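Local atomic coordinates of beta-1,4-mannanase (Aplysia kurodai, PDB entry 3VUP), a protein that hydrolyses the beta-1,4-linked backbone of mannans and probably serves the sea hare in digesting its algal food. Residues R122-I127 against G192-Y197; D158-P163 against Q198-F203; G292-Q297 against M302-M307. One frame throughout, in Å; residues are numbered along the deposited sequence. Where two conformers were deposited one is given.

Overall arrangement
All three contacts belong to one (beta/alpha)8 barrel. Contacts 1 and 2 are neighbours, their centres 9 Å apart, and share a core: F203 of contact 2 packs on L123, L126 and I127 of helix 122-128, and helix 197-214 follows directly on the loop of contact 1. Contact 3 lies across the chain's centre, 26 Å from contact 2 and 31 Å from contact 1, centre to centre. Even so, 158-163 and 292-297 meet at the C-terminal ends of their strands, where E162 OE2 is 3.7 Å from E293 OE1. Both glutamates bind a Tris molecule and stand where clan GH-A glycosidases carry their catalytic pair, consistent with this being the mannan-cleaving site.

Contact 1 of 3, residues R122-I127 against G192-Y197; sequences RLDGLI and GNKYLY
Y195 stretches from the loop before helix 197-214 to helix 122-128 and gives its phenolic proton to D124, Y195 OH to D124 OD1 being a short 2.6 Å. The accepting oxygen uses its anti lone pair, the one turned from OD2, and lies near the ring plane at the ring's edge, with carboxylate and ring tilted 36° apart. D124 reaches it because its CG stands anti to the backbone N (chi1 -175°), which carries the carboxylate out toward the loop.

The tight part is the ring itself. I127 lies over one face: its CG2 is 3.7 Å from CD1 of Y195, and I127 CD1 makes a CH-pi contact 4.0 Å from the centroid of the Y195 ring. K194 CB lies 3.8 Å above the opposite face, toward the rim, so the tyrosine is sandwiched between a helix residue and its own chain neighbour. Behind I127 the packing continues inward onto I200 and F203 of helix 197-214.

The other side is looser. The extended K194 chain passes D124 with CE 3.8 Å from OD1, but NZ stays 4.3 Å from that oxygen, beyond a salt bridge, and bonds to N116 instead. The two charges probably still attract through space, while K128 offers D124 only a long, weak ion pair. A phenylalanine in place of Y195 would probably keep the cover on I127 but leave D124 OD1 without its phenolic donor and the loop less firmly tied to the helix.

Backbone bonds from Y195 to M166 and I168 hold the tyrosine's own loop together. The pairing is thus a link between excursions of a (beta/alpha)8 barrel: the long segment following strand 157-161 is fastened to the short helix 122-128 that comes after strand 105-112.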
loop_
_atom_site.group_PDB
_atom_site.type_symbol
_atom_site.label_atom_id
_atom_site.label_comp_id
_atom_site.label_asym_id
_atom_site.label_seq_id
_atom_site.Cartn_x
_atom_site.Cartn_y
_atom_site.Cartn_z
ATOM N N ARG A 122 -10.567 -1.783 17.394
ATOM C CA ARG A 122 -9.828 -2.986 17.064
ATOM C C ARG A 122 -8.464 -2.672 16.448
ATOM O O ARG A 122 -7.442 -3.215 16.875
ATOM C CB ARG A 122 -10.636 -3.841 16.091
ATOM C CG ARG A 122 -11.858 -4.462 16.716
ATOM C CD ARG A 122 -12.733 -5.131 15.683
ATOM N NE ARG A 122 -13.923 -5.691 16.310
ATOM C CZ ARG A 122 -14.996 -6.117 15.653
ATOM N NH1 ARG A 122 -15.040 -6.053 14.331
ATOM N NH2 ARG A 122 -16.029 -6.607 16.324
ATOM N N LEU A 123 -8.445 -1.768 15.476
ATOM C CA LEU A 123 -7.178 -1.323 14.915
ATOM C C LEU A 123 -6.378 -0.551 15.960
ATOM O O LEU A 123 -5.172 -0.750 16.098
ATOM C CB LEU A 123 -7.408 -0.470 13.667
ATOM C CG LEU A 123 -6.176 0.188 13.042
ATOM C CD1 LEU A 123 -5.105 -0.847 12.717
ATOM C CD2 LEU A 123 -6.558 0.985 11.792
ATOM N N ASP A 124 -7.064 0.306 16.710
ATOM C CA ASP A 124 -6.437 1.102 17.749
ATOM C C ASP A 124 -5.634 0.233 18.726
ATOM O O ASP A 124 -4.495 0.566 19.081
ATOM C CB ASP A 124 -7.520 1.887 18.479
ATOM C CG ASP A 124 -6.958 2.842 19.510
ATOM O OD1 ASP A 124 -6.402 3.885 19.111
ATOM O OD2 ASP A 124 -7.095 2.566 20.721
ATOM N N GLY A 125 -6.213 -0.894 19.135
ATOM C CA GLY A 125 -5.544 -1.792 20.062
ATOM C C GLY A 125 -4.291 -2.438 19.495
ATOM O O GLY A 125 -3.326 -2.681 20.225
ATOM N N LEU A 126 -4.298 -2.734 18.198
ATOM C CA LEU A 126 -3.112 -3.299 17.568
ATOM C C LEU A 126 -1.977 -2.283 17.498
ATOM O O LEU A 126 -0.800 -2.643 17.578
ATOM C CB LEU A 126 -3.431 -3.796 16.161
ATOM C CG LEU A 126 -4.509 -4.867 16.041
ATOM C CD1 LEU A 126 -4.592 -5.319 14.592
ATOM C CD2 LEU A 126 -4.224 -6.048 16.960
ATOM N N ILE A 127 -2.330 -1.011 17.335
ATOM C CA ILE A 127 -1.328 0.045 17.268
ATOM C C ILE A 127 -0.752 0.355 18.651
ATOM O O ILE A 127 0.454 0.575 18.799
ATOM C CB ILE A 127 -1.916 1.318 16.630
ATOM C CG1 ILE A 127 -2.288 1.041 15.169
ATOM C CG2 ILE A 127 -0.939 2.480 16.723
ATOM C CD1 ILE A 127 -3.153 2.117 14.537
ATOM N N GLY A 192 -8.263 12.665 12.753
ATOM C CA GLY A 192 -8.148 12.785 14.194
ATOM C C GLY A 192 -6.705 12.612 14.628
ATOM O O GLY A 192 -6.066 11.613 14.301
ATOM N N ASN A 193 -6.183 13.596 15.355
ATOM C CA ASN A 193 -4.820 13.537 15.870
ATOM C C ASN A 193 -4.791 12.483 16.961
ATOM O O ASN A 193 -5.154 12.773 18.092
ATOM C CB ASN A 193 -4.416 14.885 16.474
ATOM C CG ASN A 193 -4.316 15.998 15.444
ATOM O OD1 ASN A 193 -4.390 15.761 14.237
ATOM N ND2 ASN A 193 -4.128 17.225 15.920
ATOM N N LYS A 194 -4.359 11.270 16.634
ATOM C CA LYS A 194 -4.544 10.124 17.518
ATOM C C LYS A 194 -3.244 9.430 17.941
ATOM O O LYS A 194 -3.102 9.067 19.113
ATOM C CB LYS A 194 -5.476 9.122 16.830
ATOM C CG LYS A 194 -6.341 8.263 17.722
ATOM C CD LYS A 194 -7.345 7.525 16.848
ATOM C CE LYS A 194 -8.361 6.741 17.646
ATOM N NZ LYS A 194 -9.255 6.019 16.707
ATOM N N TYR A 195 -2.314 9.231 17.002
ATOM C CA TYR A 195 -1.158 8.361 17.250
ATOM C C TYR A 195 0.199 9.057 17.254
ATOM O O TYR A 195 0.413 10.057 16.560
ATOM C CB TYR A 195 -1.125 7.205 16.247
ATOM C CG TYR A 195 -2.384 6.380 16.317
ATOM C CD1 TYR A 195 -2.684 5.654 17.458
ATOM C CD2 TYR A 195 -3.290 6.351 15.264
ATOM C CE1 TYR A 195 -3.844 4.924 17.544
ATOM C CE2 TYR A 195 -4.454 5.621 15.344
ATOM C CZ TYR A 195 -4.728 4.911 16.485
ATOM O OH TYR A 195 -5.895 4.185 16.559
ATOM N N LEU A 196 1.103 8.495 18.057
ATOM C CA LEU A 196 2.511 8.874 18.070
ATOM C C LEU A 196 3.329 7.912 17.209
ATOM O O LEU A 196 2.961 6.736 17.026
ATOM C CB LEU A 196 3.055 8.904 19.502
ATOM C CG LEU A 196 2.450 9.947 20.449
ATOM C CD1 LEU A 196 3.139 9.920 21.811
ATOM C CD2 LEU A 196 2.525 11.333 19.827
ATOM N N TYR A 197 4.440 8.413 16.678
ATOM C CA TYR A 197 5.204 7.639 15.703
ATOM C C TYR A 197 5.875 6.404 16.272
ATOM O O TYR A 197 6.030 5.431 15.550
ATOM C CB TYR A 197 6.192 8.492 14.888
ATOM C CG TYR A 197 5.629 8.814 13.521
ATOM C CD1 TYR A 197 5.665 7.884 12.492
ATOM C CD2 TYR A 197 5.015 10.022 13.278
ATOM C CE1 TYR A 197 5.113 8.165 11.241
ATOM C CE2 TYR A 197 4.466 10.317 12.041
ATOM C CZ TYR A 197 4.521 9.389 11.022
ATOM O OH TYR A 197 3.963 9.699 9.804
#

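Contact 2 of 3, residues D158-P163 against Q198-F203; sequences DLMNEP and QDILRF
M160 sends its side chain from strand 157-161 toward helix 197-214, where its methyl CE comes 3.7 Å from F203 CE2. The chain leaves the strand nearly straight, CG anti to the backbone N (chi1 -177°), and bends only at the last torsion (chi3 -111°), which turns the methyl to the phenylalanine. The sulfur takes part as well: SD is 5.3 Å from the centroid of the F203 ring, an oblique Met-aromatic contact, and the two side chains cross at about a right angle.

F203 has its CG also anti to the backbone N (chi1 176°), and this brings the ring across to the methionine. One helical turn earlier, I200 approaches the same sulfur, its CD1 4.0 Å from M160 SD, and P163 CB lies more loosely, 4.2 Å from I200 CG1. I200 was modelled in two conformers, so both distances are less certain.

On the strand's inner side D158 and N161 bond to R60. Outward-facing apolar groups and inward-facing polar ones thus divide the strand's work: dispersion and sulfur-aromatic attraction join it to the helix, leaving its hydrogen-bonding side chains for the barrel interior.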
loop_
_atom_site.group_PDB
_atom_site.type_symbol
_atom_site.label_atom_id
_atom_site.label_comp_id
_atom_site.label_asym_id
_atom_site.label_seq_id
_atom_site.Cartn_x
_atom_site.Cartn_y
_atom_site.Cartn_z
ATOM N N ASP A 158 1.179 -4.255 1.210
ATOM C CA ASP A 158 1.122 -2.870 1.667
ATOM C C ASP A 158 0.528 -2.920 3.079
ATOM O O ASP A 158 -0.638 -3.275 3.263
ATOM C CB ASP A 158 0.252 -2.057 0.706
ATOM C CG ASP A 158 0.044 -0.606 1.134
ATOM O OD1 ASP A 158 0.302 -0.263 2.308
ATOM O OD2 ASP A 158 -0.436 0.182 0.276
ATOM N N LEU A 159 1.330 -2.579 4.081
ATOM C CA LEU A 159 0.876 -2.724 5.462
ATOM C C LEU A 159 -0.267 -1.799 5.832
ATOM O O LEU A 159 -1.115 -2.154 6.641
ATOM C CB LEU A 159 2.022 -2.475 6.431
ATOM C CG LEU A 159 3.223 -3.398 6.288
ATOM C CD1 LEU A 159 4.206 -3.107 7.398
ATOM C CD2 LEU A 159 2.811 -4.861 6.305
ATOM N N MET A 160 -0.268 -0.590 5.291
ATOM C CA MET A 160 -1.234 0.391 5.742
ATOM C C MET A 160 -1.413 1.526 4.774
ATOM O O MET A 160 -0.448 2.157 4.312
ATOM C CB MET A 160 -0.830 0.963 7.099
ATOM C CG MET A 160 -1.843 1.955 7.683
ATOM S SD MET A 160 -1.477 2.452 9.374
ATOM C CE MET A 160 -2.819 1.656 10.240
ATOM N N ASN A 161 -2.675 1.812 4.496
ATOM C CA ASN A 161 -3.024 3.004 3.765
ATOM C C ASN A 161 -3.024 4.247 4.643
ATOM O O ASN A 161 -3.802 4.343 5.596
ATOM C CB ASN A 161 -4.406 2.864 3.154
ATOM C CG ASN A 161 -4.728 4.033 2.279
ATOM O OD1 ASN A 161 -4.103 4.209 1.237
ATOM N ND2 ASN A 161 -5.652 4.882 2.714
ATOM N N GLU A 162 -2.145 5.186 4.306
ATOM C CA GLU A 162 -2.139 6.539 4.867
ATOM C C GLU A 162 -2.177 6.604 6.402
ATOM O O GLU A 162 -3.125 7.140 6.982
ATOM C CB GLU A 162 -3.274 7.361 4.248
ATOM C CG GLU A 162 -3.147 7.382 2.723
ATOM C CD GLU A 162 -4.076 8.349 2.008
ATOM O OE1 GLU A 162 -5.031 8.871 2.631
ATOM O OE2 GLU A 162 -3.845 8.579 0.791
ATOM N N PRO A 163 -1.123 6.094 7.065
ATOM C CA PRO A 163 -1.035 6.224 8.528
ATOM C C PRO A 163 -1.249 7.674 8.974
ATOM O O PRO A 163 -1.766 7.926 10.064
ATOM C CB PRO A 163 0.405 5.794 8.832
ATOM C CG PRO A 163 0.824 4.962 7.659
ATOM C CD PRO A 163 0.095 5.506 6.478
ATOM N N GLN A 198 6.272 6.406 17.539
ATOM C CA GLN A 198 6.900 5.186 18.034
ATOM C C GLN A 198 5.923 4.004 17.933
ATOM O O GLN A 198 6.314 2.898 17.540
ATOM C CB GLN A 198 7.434 5.346 19.458
ATOM C CG GLN A 198 8.255 4.150 19.926
ATOM C CD GLN A 198 8.849 4.346 21.309
ATOM O OE1 GLN A 198 8.764 5.431 21.882
ATOM N NE2 GLN A 198 9.444 3.291 21.854
ATOM N N ASP A 199 4.652 4.241 18.255
ATOM C CA ASP A 199 3.650 3.188 18.169
ATOM C C ASP A 199 3.414 2.740 16.731
ATOM O O ASP A 199 3.379 1.536 16.460
ATOM C CB ASP A 199 2.316 3.629 18.780
ATOM C CG ASP A 199 2.356 3.733 20.288
ATOM O OD1 ASP A 199 3.083 2.966 20.947
ATOM O OD2 ASP A 199 1.625 4.586 20.819
ATOM N N ILE A 200 3.237 3.680 15.803
ATOM C CA ILE A 200 2.962 3.286 14.422
ATOM C C ILE A 200 4.179 2.620 13.785
ATOM O O ILE A 200 4.035 1.675 13.008
ATOM C CB ILE A 200 2.428 4.455 13.535
ATOM C CG1 ILE A 200 1.536 3.908 12.418
ATOM C CG2 ILE A 200 3.561 5.283 12.936
ATOM C CD1 ILE A 200 0.211 3.344 12.892
ATOM N N LEU A 201 5.379 3.072 14.134
ATOM C CA LEU A 201 6.573 2.459 13.568
ATOM C C LEU A 201 6.793 1.045 14.107
ATOM O O LEU A 201 7.260 0.175 13.371
ATOM C CB LEU A 201 7.802 3.349 13.741
ATOM C CG LEU A 201 7.761 4.667 12.971
ATOM C CD1 LEU A 201 8.948 5.527 13.374
ATOM C CD2 LEU A 201 7.731 4.421 11.464
ATOM N N ARG A 202 6.471 0.807 15.376
ATOM C CA ARG A 202 6.524 -0.549 15.898
ATOM C C ARG A 202 5.526 -1.428 15.148
ATOM O O ARG A 202 5.846 -2.542 14.739
ATOM C CB ARG A 202 6.226 -0.578 17.395
ATOM C CG ARG A 202 6.115 -1.992 17.937
ATOM C CD ARG A 202 5.754 -2.026 19.417
ATOM N NE ARG A 202 4.415 -1.504 19.681
ATOM C CZ ARG A 202 4.175 -0.350 20.291
ATOM N NH1 ARG A 202 5.180 0.413 20.700
ATOM N NH2 ARG A 202 2.924 0.043 20.488
ATOM N N PHE A 203 4.312 -0.919 14.981
ATOM C CA PHE A 203 3.237 -1.608 14.268
ATOM C C PHE A 203 3.701 -2.032 12.879
ATOM O O PHE A 203 3.494 -3.176 12.467
ATOM C CB PHE A 203 2.043 -0.642 14.225
ATOM C CG PHE A 203 0.838 -1.110 13.441
ATOM C CD1 PHE A 203 -0.089 -1.983 13.995
ATOM C CD2 PHE A 203 0.570 -0.565 12.198
ATOM C CE1 PHE A 203 -1.231 -2.351 13.287
ATOM C CE2 PHE A 203 -0.559 -0.930 11.488
ATOM C CZ PHE A 203 -1.462 -1.818 12.029
#

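Contact 3 of 3, residues G292-Q297 against M302-M307; sequences GEFWEQ and MTITQM. With SO4 (sulfate ion), chain F.
E296 OE2 is gripped by two donors, the backbone N of I304 at 2.8 Å and the side-chain amide of N330. The bond from I304 is moderately bent, 150° at the hydrogen, and arrives from above the carboxylate plane. It reaches the first turn of helix 304-313, whose start is also closed by a capping box: Q306 N donates to T303 OG1 at 3.0 Å, and T303 N returns a bond to Q306 OE1 at 2.9 Å. E296 spans the gap with an extended chain, its CG passing M302 O, and a water donates to both E296 O and M302 O.

Beside this polar layer lies an apolar one. M307 and F294 run antiparallel alongside one another, with M307 CE 3.7 Å from F294 CD1 and the sulfur making an oblique Met-aromatic contact. I304 CD1 comes within 3.8 Å of F294 CE1. With chi1 at 60°, CG of F294 sits over its own backbone, which places the ring against I304 and M307, and F308 and F276 meet the same ring edge-to-face.

A sulfate, probably from the crystallisation liquor, accepts from Q297 N at its O4, 2.8 Å away, and more weakly from E296 N at O2; R327, N330 and Q331 also bond to it. W295 borders it and lies about 5 Å from a bound Tris. Chemically, the carboxylate of E296 faces the positive end of the helix dipole, which would probably stabilise its charge and tie the loop after strand 289-293 to the helix of the same beta-alpha-beta unit.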
loop_
_atom_site.group_PDB
_atom_site.type_symbol
_atom_site.label_atom_id
_atom_site.label_comp_id
_atom_site.label_asym_id
_atom_site.label_seq_id
_atom_site.Cartn_x
_atom_site.Cartn_y
_atom_site.Cartn_z
ATOM N N GLY A 292 1.382 5.541 -5.930
ATOM C CA GLY A 292 0.388 4.506 -5.718
ATOM C C GLY A 292 -1.065 4.937 -5.620
ATOM O O GLY A 292 -1.931 4.072 -5.496
ATOM N N GLU A 293 -1.330 6.244 -5.667
ATOM C CA GLU A 293 -2.690 6.773 -5.841
ATOM C C GLU A 293 -2.607 8.125 -6.510
ATOM O O GLU A 293 -1.744 8.930 -6.159
ATOM C CB GLU A 293 -3.414 7.000 -4.515
ATOM C CG GLU A 293 -3.838 5.779 -3.736
ATOM C CD GLU A 293 -4.657 6.133 -2.507
ATOM O OE1 GLU A 293 -5.164 7.282 -2.422
ATOM O OE2 GLU A 293 -4.802 5.250 -1.632
ATOM N N PHE A 294 -3.544 8.372 -7.425
ATOM C CA PHE A 294 -3.767 9.667 -8.048
ATOM C C PHE A 294 -5.005 9.539 -8.921
ATOM O O PHE A 294 -5.392 8.422 -9.285
ATOM C CB PHE A 294 -2.568 10.107 -8.905
ATOM C CG PHE A 294 -2.227 9.166 -10.038
ATOM C CD1 PHE A 294 -2.748 9.350 -11.314
ATOM C CD2 PHE A 294 -1.354 8.109 -9.829
ATOM C CE1 PHE A 294 -2.414 8.495 -12.348
ATOM C CE2 PHE A 294 -1.011 7.249 -10.860
ATOM C CZ PHE A 294 -1.543 7.444 -12.127
ATOM N N TRP A 295 -5.623 10.667 -9.260
ATOM C CA TRP A 295 -6.703 10.663 -10.238
ATOM C C TRP A 295 -6.879 12.036 -10.861
ATOM O O TRP A 295 -6.401 13.038 -10.331
ATOM C CB TRP A 295 -8.028 10.116 -9.692
ATOM C CG TRP A 295 -8.651 10.829 -8.524
ATOM C CD1 TRP A 295 -8.201 11.937 -7.858
ATOM C CD2 TRP A 295 -9.873 10.449 -7.898
ATOM N NE1 TRP A 295 -9.071 12.250 -6.833
ATOM C CE2 TRP A 295 -10.096 11.339 -6.834
ATOM C CE3 TRP A 295 -10.779 9.414 -8.116
ATOM C CZ2 TRP A 295 -11.220 11.245 -6.012
ATOM C CZ3 TRP A 295 -11.887 9.316 -7.303
ATOM C CH2 TRP A 295 -12.095 10.221 -6.255
ATOM N N GLU A 296 -7.575 12.079 -11.990
ATOM C CA GLU A 296 -7.647 13.299 -12.775
ATOM C C GLU A 296 -8.387 14.432 -12.064
ATOM O O GLU A 296 -8.010 15.598 -12.196
ATOM C CB GLU A 296 -8.280 13.006 -14.139
ATOM C CG GLU A 296 -8.309 14.202 -15.079
ATOM C CD GLU A 296 -8.786 13.873 -16.492
ATOM O OE1 GLU A 296 -9.460 14.728 -17.093
ATOM O OE2 GLU A 296 -8.452 12.806 -17.039
ATOM N N GLN A 297 -9.426 14.106 -11.302
ATOM C CA GLN A 297 -10.198 15.169 -10.669
ATOM C C GLN A 297 -9.373 15.981 -9.665
ATOM O O GLN A 297 -9.716 17.122 -9.367
ATOM C CB GLN A 297 -11.478 14.651 -10.017
ATOM C CG GLN A 297 -11.279 13.805 -8.794
ATOM C CD GLN A 297 -12.531 13.777 -7.958
ATOM O OE1 GLN A 297 -13.559 13.248 -8.390
ATOM N NE2 GLN A 297 -12.469 14.375 -6.769
ATOM N N MET A 302 -3.886 18.236 -15.152
ATOM C CA MET A 302 -3.435 17.187 -16.059
ATOM C C MET A 302 -4.570 16.248 -16.431
ATOM O O MET A 302 -5.449 15.975 -15.614
ATOM C CB MET A 302 -2.335 16.348 -15.403
ATOM C CG MET A 302 -1.071 17.089 -15.037
ATOM S SD MET A 302 0.111 15.939 -14.307
ATOM C CE MET A 302 1.541 16.984 -14.124
ATOM N N THR A 303 -4.534 15.710 -17.647
ATOM C CA THR A 303 -5.413 14.594 -17.980
ATOM C C THR A 303 -4.842 13.326 -17.344
ATOM O O THR A 303 -3.659 13.269 -17.029
ATOM C CB THR A 303 -5.490 14.351 -19.493
ATOM O OG1 THR A 303 -4.201 13.931 -19.949
ATOM C CG2 THR A 303 -5.941 15.602 -20.238
ATOM N N ILE A 304 -5.663 12.289 -17.189
ATOM C CA ILE A 304 -5.155 11.042 -16.626
ATOM C C ILE A 304 -4.015 10.462 -17.490
ATOM O O ILE A 304 -3.067 9.883 -16.968
ATOM C CB ILE A 304 -6.289 10.013 -16.410
ATOM C CG1 ILE A 304 -5.846 8.905 -15.450
ATOM C CG2 ILE A 304 -6.776 9.459 -17.735
ATOM C CD1 ILE A 304 -5.716 9.362 -13.999
ATOM N N THR A 305 -4.079 10.647 -18.806
ATOM C CA THR A 305 -2.999 10.167 -19.666
ATOM C C THR A 305 -1.706 10.931 -19.379
ATOM O O THR A 305 -0.630 10.334 -19.268
ATOM C CB THR A 305 -3.382 10.237 -21.162
ATOM O OG1 THR A 305 -4.480 9.348 -21.403
ATOM C CG2 THR A 305 -2.222 9.819 -22.048
ATOM N N GLN A 306 -1.811 12.246 -19.235
ATOM C CA GLN A 306 -0.648 13.036 -18.861
ATOM C C GLN A 306 -0.079 12.572 -17.528
ATOM O O GLN A 306 1.142 12.579 -17.341
ATOM C CB GLN A 306 -0.980 14.526 -18.817
ATOM C CG GLN A 306 -1.100 15.125 -20.207
ATOM C CD GLN A 306 -1.661 16.527 -20.189
ATOM O OE1 GLN A 306 -2.497 16.866 -19.356
ATOM N NE2 GLN A 306 -1.201 17.353 -21.110
ATOM N N MET A 307 -0.957 12.178 -16.606
ATOM C CA MET A 307 -0.506 11.754 -15.283
ATOM C C MET A 307 0.281 10.446 -15.358
ATOM O O MET A 307 1.368 10.348 -14.797
ATOM C CB MET A 307 -1.685 11.655 -14.309
ATOM C CG MET A 307 -2.372 12.992 -14.087
ATOM S SD MET A 307 -3.727 12.939 -12.914
ATOM C CE MET A 307 -2.820 13.054 -11.376
HETATM S S SO4 F . -10.555 10.370 -12.716
HETATM O O1 SO4 F . -10.973 9.496 -11.648
HETATM O O2 SO4 F . -9.496 9.599 -13.240
HETATM O O3 SO4 F . -11.483 10.333 -13.826
HETATM O O4 SO4 F . -10.508 11.727 -12.193
HETATM O O HOH W 1 -6.517 17.424 -13.535
HETATM O O HOH W 2 -8.015 17.507 -17.343
#